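Local coordinates for putative alpha-galactosidase/melibiase (Bacteroides fragilis, PDB 4OGZ), which probably hydrolyses terminal, non-reducing alpha-D-galactose residues from alpha-D-galactosides, at residues 12-17 with 82-87; 39-44 with 75-80. All blocks are in the same frame, centred on the assembly; numbering follows the deposited sequence.

Both contacts belong to the small N-terminal Ig-like domain, a beta sandwich that accompanies the putative catalytic TIM barrel, and their centres lie 8 Å apart. Contact 1 closes an edge of the sandwich between strand 14-15 of one sheet and strand 82-92 of the other; contact 2 is an edge-strand pairing within that second sheet. The two are joined through the hairpin of strands 69-79 and 82-92, where probable hydrogen bonds run from Gln86 O to Leu75 N (2.8 Å) and from Asp84 O to Ala77 N (3.0 Å). Pro13 adds packing between them, its CD lying 3.2 Å from Asn79 OD1. The contact centres are 22 and 26 Å from the centre of the chain.

Contact 1. Residues 12-17 with 82-87; sequences KPCINP and GTDTQE
Segments 12-17 and 82-87 come closest at Cys14 and Asp84, whose CA atoms are 5.6 Å apart, and the one direct hydrogen bond joining them runs from backbone to side chain. They close an edge of the Ig-like beta sandwich, where the N-terminal run passes from one sheet (14-15 beside 28-36) to the other (20-23 beside 82-92), and Asp84 bridges the two at the changeover. With CG anti to the backbone N (chi1 -171°), its carboxylate reaches strand 14-15, where OD2 takes the Ile15 N-H through its anti lone pair at 2.8 Å, nearly straight at 168°. A water makes a second link, donating to the same OD2 and to Ile15 O while accepting from Gln86 NE2, so both backbone polar groups of Ile15 are engaged from the 82-87 side. Gln86 is bent at chi2 (57°), which brings its amide back toward its own strand; OE1 accepts the Glu87 N-H as NE2 meets the water. The Gln86 aliphatic chain and Ile15 lie alongside each other, heading opposite ways, with Gln86 CB 3.9 Å from Ile15 CG2, and Ile15 CD1 extends to 3.8 Å from Asp84 O. Beyond the pair, Cys14 and Asn16 bond through their backbones to strand 28-36, at Ser36 and Pro34, and Asp84 and Gln86 likewise to strand 69-79, which ties each side into its own sheet. At the other end the Pro13 ring rests against the backbone of Gly82, its CD 3.2 Å from Gly82 O.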
loop_
_atom_site.group_PDB
_atom_site.type_symbol
_atom_site.label_atom_id
_atom_site.label_comp_id
_atom_site.label_asym_id
_atom_site.label_seq_id
_atom_site.Cartn_x
_atom_site.Cartn_y
_atom_site.Cartn_z
ATOM N N LYS A 12 -24.961 8.953 -4.817
ATOM C CA LYS A 12 -25.310 7.571 -4.587
ATOM C C LYS A 12 -24.090 6.848 -3.980
ATOM O O LYS A 12 -22.964 7.265 -4.187
ATOM C CB LYS A 12 -25.761 6.926 -5.911
ATOM N N PRO A 13 -24.317 5.774 -3.186
ATOM C CA PRO A 13 -23.205 4.992 -2.673
ATOM C C PRO A 13 -22.380 4.400 -3.793
ATOM O O PRO A 13 -22.869 4.191 -4.892
ATOM C CB PRO A 13 -23.897 3.865 -1.886
ATOM C CG PRO A 13 -25.213 4.448 -1.490
ATOM C CD PRO A 13 -25.605 5.229 -2.713
ATOM N N CYS A 14 -21.118 4.142 -3.525
ATOM C CA CYS A 14 -20.329 3.362 -4.467
ATOM C C CYS A 14 -19.303 2.573 -3.655
ATOM O O CYS A 14 -18.425 3.163 -2.993
ATOM C CB CYS A 14 -19.698 4.269 -5.509
ATOM S SG CYS A 14 -18.607 3.410 -6.641
ATOM N N ILE A 15 -19.443 1.250 -3.696
ATOM C CA ILE A 15 -18.622 0.316 -2.977
ATOM C C ILE A 15 -17.311 0.136 -3.726
ATOM O O ILE A 15 -17.271 -0.386 -4.819
ATOM C CB ILE A 15 -19.348 -1.060 -2.780
ATOM C CG1 ILE A 15 -20.533 -0.885 -1.842
ATOM C CG2 ILE A 15 -18.374 -2.091 -2.229
ATOM C CD1 ILE A 15 -21.415 -2.094 -1.680
ATOM N N ASN A 16 -16.226 0.601 -3.121
ATOM C CA ASN A 16 -14.955 0.679 -3.786
ATOM C C ASN A 16 -14.057 -0.521 -3.518
ATOM O O ASN A 16 -14.260 -1.257 -2.552
ATOM C CB ASN A 16 -14.255 1.980 -3.363
ATOM C CG ASN A 16 -15.066 3.202 -3.749
ATOM O OD1 ASN A 16 -15.615 3.239 -4.851
ATOM N ND2 ASN A 16 -15.176 4.186 -2.850
ATOM N N PRO A 17 -13.077 -0.735 -4.401
ATOM C CA PRO A 17 -12.101 -1.790 -4.227
ATOM C C PRO A 17 -11.347 -1.600 -2.906
ATOM O O PRO A 17 -11.264 -0.481 -2.410
ATOM C CB PRO A 17 -11.119 -1.566 -5.377
ATOM C CG PRO A 17 -11.836 -0.774 -6.395
ATOM C CD PRO A 17 -12.978 -0.082 -5.715
ATOM N N GLY A 82 -29.692 6.640 -3.222
ATOM C CA GLY A 82 -29.755 5.377 -3.932
ATOM C C GLY A 82 -28.940 4.282 -3.289
ATOM O O GLY A 82 -28.646 4.317 -2.087
ATOM N N THR A 83 -28.567 3.312 -4.120
ATOM C CA THR A 83 -27.894 2.099 -3.691
ATOM C C THR A 83 -26.810 1.610 -4.678
ATOM O O THR A 83 -26.800 1.958 -5.858
ATOM C CB THR A 83 -28.897 0.939 -3.516
ATOM O OG1 THR A 83 -29.184 0.392 -4.796
ATOM C CG2 THR A 83 -30.209 1.407 -2.869
ATOM N N ASP A 84 -25.853 0.840 -4.162
ATOM C CA ASP A 84 -24.842 0.170 -4.976
ATOM C C ASP A 84 -24.712 -1.235 -4.477
ATOM O O ASP A 84 -24.795 -1.481 -3.271
ATOM C CB ASP A 84 -23.469 0.862 -4.886
ATOM C CG ASP A 84 -22.470 0.304 -5.881
ATOM O OD1 ASP A 84 -22.919 -0.096 -6.979
ATOM O OD2 ASP A 84 -21.249 0.247 -5.579
ATOM N N THR A 85 -24.487 -2.156 -5.398
ATOM C CA THR A 85 -24.436 -3.582 -5.086
ATOM C C THR A 85 -23.169 -4.083 -5.697
ATOM O O THR A 85 -22.865 -3.743 -6.815
ATOM C CB THR A 85 -25.652 -4.334 -5.643
ATOM O OG1 THR A 85 -26.820 -3.834 -5.012
ATOM C CG2 THR A 85 -25.550 -5.870 -5.405
ATOM N N GLN A 86 -22.421 -4.878 -4.950
ATOM C CA GLN A 86 -21.101 -5.258 -5.372
ATOM C C GLN A 86 -20.660 -6.538 -4.700
ATOM O O GLN A 86 -21.088 -6.819 -3.598
ATOM C CB GLN A 86 -20.136 -4.131 -5.021
ATOM C CG GLN A 86 -18.734 -4.350 -5.506
ATOM C CD GLN A 86 -18.680 -4.548 -7.004
ATOM O OE1 GLN A 86 -18.735 -5.682 -7.498
ATOM N NE2 GLN A 86 -18.628 -3.436 -7.739
ATOM N N GLU A 87 -19.786 -7.295 -5.361
ATOM C CA GLU A 87 -19.291 -8.556 -4.808
ATOM C C GLU A 87 -18.025 -8.328 -3.961
ATOM O O GLU A 87 -17.208 -7.484 -4.281
ATOM C CB GLU A 87 -18.998 -9.542 -5.933
ATOM C CG GLU A 87 -18.289 -10.826 -5.516
ATOM C CD GLU A 87 -17.911 -11.728 -6.686
ATOM O OE1 GLU A 87 -18.465 -11.576 -7.800
ATOM O OE2 GLU A 87 -17.041 -12.596 -6.488
HETATM O O HOH W 1 -19.218 -0.986 -6.831
#

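Contact 2. Residues 39-44 with 75-80; sequences RPIKWH and LKAENA
Strands 42-44 and 75-79 run antiparallel at 159°, their axes 4.6 Å apart at closest approach, an edge-strand pairing of the Ig-like sandwich zipped by four backbone hydrogen bonds: two between Lys42 and Glu78, two between His44 and Lys76. The shortest, His44 N to Lys76 O, measures 2.7 Å. Trp43 and Ala77 form the non-hydrogen-bonded pair between them, and CA-H...O contacts such as Trp43 CA to Lys76 O (3.2 Å) supplement the ladder. The Trp43 and Ala77 side chains point to the buried face of the sheet. Ala77 CB approaches the indole obliquely, 4.0 Å from Trp43 CD1, while Ile41 CG2, the branch anti to the backbone N (chi1 -77° puts CG1 beside it), sits over the centre of the ring, 3.5 Å above its plane, and also touches Ala77 CB. Indole NE1 is satisfied by Thr35 OG1. The other face carries Lys42, His44, Lys76 and Glu78. The imidazole and carboxylate planes of His44 and Glu78 are turned 70° from each other, the two side chains roughly perpendicular, with His44 NE2 3.7 Å from Glu78 OE1; Glu78 OE2 forms a long salt bridge to Lys76 NZ. Past the ladder, Asn79 CB packs 3.3 Å from Pro40 O, and a water receives Ala80 N-H while donating to Pro40 O. Asn79 OD1 accepts the Leu81 N-H, an Asx turn; ND2 separately ties in Glu38 O and Gly11 O. Strand 42-46 is outermost in its sheet; strand 69-79 lies between it and strand 82-92, while strand 28-36 meets the buried face at Ile41, Trp43 and Ala77.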
loop_
_atom_site.group_PDB
_atom_site.type_symbol
_atom_site.label_atom_id
_atom_site.label_comp_id
_atom_site.label_asym_id
_atom_site.label_seq_id
_atom_site.Cartn_x
_atom_site.Cartn_y
_atom_site.Cartn_z
ATOM N N ARG A 39 -23.632 10.549 3.298
ATOM C CA ARG A 39 -23.963 9.908 4.553
ATOM C C ARG A 39 -25.321 10.392 5.064
ATOM O O ARG A 39 -25.744 11.491 4.746
ATOM C CB ARG A 39 -22.877 10.215 5.595
ATOM C CG ARG A 39 -21.784 9.175 5.692
ATOM C CD ARG A 39 -21.184 8.775 4.348
ATOM N NE ARG A 39 -20.237 7.694 4.549
ATOM C CZ ARG A 39 -19.481 7.138 3.607
ATOM N NH1 ARG A 39 -19.575 7.525 2.338
ATOM N NH2 ARG A 39 -18.651 6.154 3.937
ATOM N N PRO A 40 -25.987 9.598 5.897
ATOM C CA PRO A 40 -25.541 8.305 6.380
ATOM C C PRO A 40 -25.753 7.209 5.347
ATOM O O PRO A 40 -26.573 7.350 4.432
ATOM C CB PRO A 40 -26.418 8.062 7.613
ATOM C CG PRO A 40 -27.605 8.910 7.416
ATOM C CD PRO A 40 -27.214 10.056 6.552
ATOM N N ILE A 41 -24.963 6.150 5.505
ATOM C CA ILE A 41 -25.036 4.956 4.690
ATOM C C ILE A 41 -25.367 3.768 5.577
ATOM O O ILE A 41 -24.946 3.699 6.711
ATOM C CB ILE A 41 -23.696 4.759 3.961
ATOM C CG1 ILE A 41 -23.633 5.739 2.795
ATOM C CG2 ILE A 41 -23.515 3.331 3.462
ATOM C CD1 ILE A 41 -22.354 5.709 2.011
ATOM N N LYS A 42 -26.119 2.821 5.033
ATOM C CA LYS A 42 -26.354 1.542 5.677
ATOM C C LYS A 42 -25.924 0.409 4.742
ATOM O O LYS A 42 -26.203 0.444 3.546
ATOM C CB LYS A 42 -27.838 1.360 5.996
ATOM C CG LYS A 42 -28.124 0.638 7.297
ATOM C CD LYS A 42 -29.590 0.250 7.381
ATOM C CE LYS A 42 -29.841 -0.718 8.532
ATOM N NZ LYS A 42 -31.234 -0.656 9.051
ATOM N N TRP A 43 -25.297 -0.610 5.308
ATOM C CA TRP A 43 -24.736 -1.682 4.529
ATOM C C TRP A 43 -25.500 -2.974 4.762
ATOM O O TRP A 43 -26.096 -3.185 5.815
ATOM C CB TRP A 43 -23.293 -1.918 4.921
ATOM C CG TRP A 43 -22.337 -0.947 4.429
ATOM C CD1 TRP A 43 -21.607 -1.023 3.289
ATOM C CD2 TRP A 43 -21.933 0.261 5.093
ATOM N NE1 TRP A 43 -20.769 0.076 3.195
ATOM C CE2 TRP A 43 -20.952 0.871 4.296
ATOM C CE3 TRP A 43 -22.292 0.872 6.283
ATOM C CZ2 TRP A 43 -20.313 2.086 4.669
ATOM C CZ3 TRP A 43 -21.672 2.078 6.644
ATOM C CH2 TRP A 43 -20.693 2.652 5.845
ATOM N N HIS A 44 -25.470 -3.837 3.761
ATOM C CA HIS A 44 -26.045 -5.166 3.882
ATOM C C HIS A 44 -25.116 -6.140 3.227
ATOM O O HIS A 44 -24.380 -5.793 2.294
ATOM C CB HIS A 44 -27.463 -5.237 3.261
ATOM C CG HIS A 44 -28.409 -4.263 3.874
ATOM N ND1 HIS A 44 -29.238 -4.591 4.929
ATOM C CD2 HIS A 44 -28.595 -2.939 3.642
ATOM C CE1 HIS A 44 -29.929 -3.522 5.286
ATOM N NE2 HIS A 44 -29.559 -2.507 4.521
ATOM N N LEU A 75 -22.569 -7.427 -1.308
ATOM C CA LEU A 75 -22.704 -6.245 -0.472
ATOM C C LEU A 75 -23.622 -5.230 -1.129
ATOM O O LEU A 75 -23.640 -5.064 -2.356
ATOM C CB LEU A 75 -21.345 -5.598 -0.212
ATOM C CG LEU A 75 -20.203 -6.476 0.330
ATOM C CD1 LEU A 75 -18.920 -5.672 0.403
ATOM C CD2 LEU A 75 -20.551 -7.056 1.680
ATOM N N LYS A 76 -24.408 -4.574 -0.296
ATOM C CA LYS A 76 -25.220 -3.488 -0.739
ATOM C C LYS A 76 -25.007 -2.318 0.217
ATOM O O LYS A 76 -24.947 -2.512 1.422
ATOM C CB LYS A 76 -26.685 -3.924 -0.782
ATOM C CG LYS A 76 -27.585 -2.981 -1.562
ATOM C CD LYS A 76 -28.883 -3.629 -2.021
ATOM C CE LYS A 76 -29.508 -2.776 -3.127
ATOM N NZ LYS A 76 -30.878 -3.201 -3.516
ATOM N N ALA A 77 -24.848 -1.122 -0.336
ATOM C CA ALA A 77 -24.807 0.099 0.443
ATOM C C ALA A 77 -25.925 1.016 -0.009
ATOM O O ALA A 77 -26.167 1.174 -1.211
ATOM C CB ALA A 77 -23.460 0.789 0.287
ATOM N N GLU A 78 -26.609 1.633 0.943
ATOM C CA GLU A 78 -27.773 2.466 0.605
ATOM C C GLU A 78 -27.705 3.784 1.327
ATOM O O GLU A 78 -27.236 3.847 2.472
ATOM C CB GLU A 78 -29.097 1.720 0.935
ATOM C CG GLU A 78 -29.051 0.222 0.641
ATOM C CD GLU A 78 -30.406 -0.480 0.722
ATOM O OE1 GLU A 78 -31.026 -0.428 1.799
ATOM O OE2 GLU A 78 -30.829 -1.104 -0.287
ATOM N N ASN A 79 -28.127 4.850 0.643
ATOM C CA ASN A 79 -28.334 6.137 1.295
ATOM C C ASN A 79 -29.598 6.819 0.737
ATOM O O ASN A 79 -30.319 6.223 -0.051
ATOM C CB ASN A 79 -27.071 7.043 1.203
ATOM C CG ASN A 79 -26.705 7.447 -0.221
ATOM O OD1 ASN A 79 -27.499 7.327 -1.157
ATOM N ND2 ASN A 79 -25.492 7.971 -0.379
ATOM N N ALA A 80 -29.833 8.075 1.106
ATOM C CA ALA A 80 -31.003 8.813 0.637
ATOM C C ALA A 80 -31.053 9.022 -0.874
ATOM O O ALA A 80 -32.100 9.331 -1.411
ATOM C CB ALA A 80 -31.085 10.161 1.340
HETATM O O HOH W 2 -28.388 9.037 3.420
#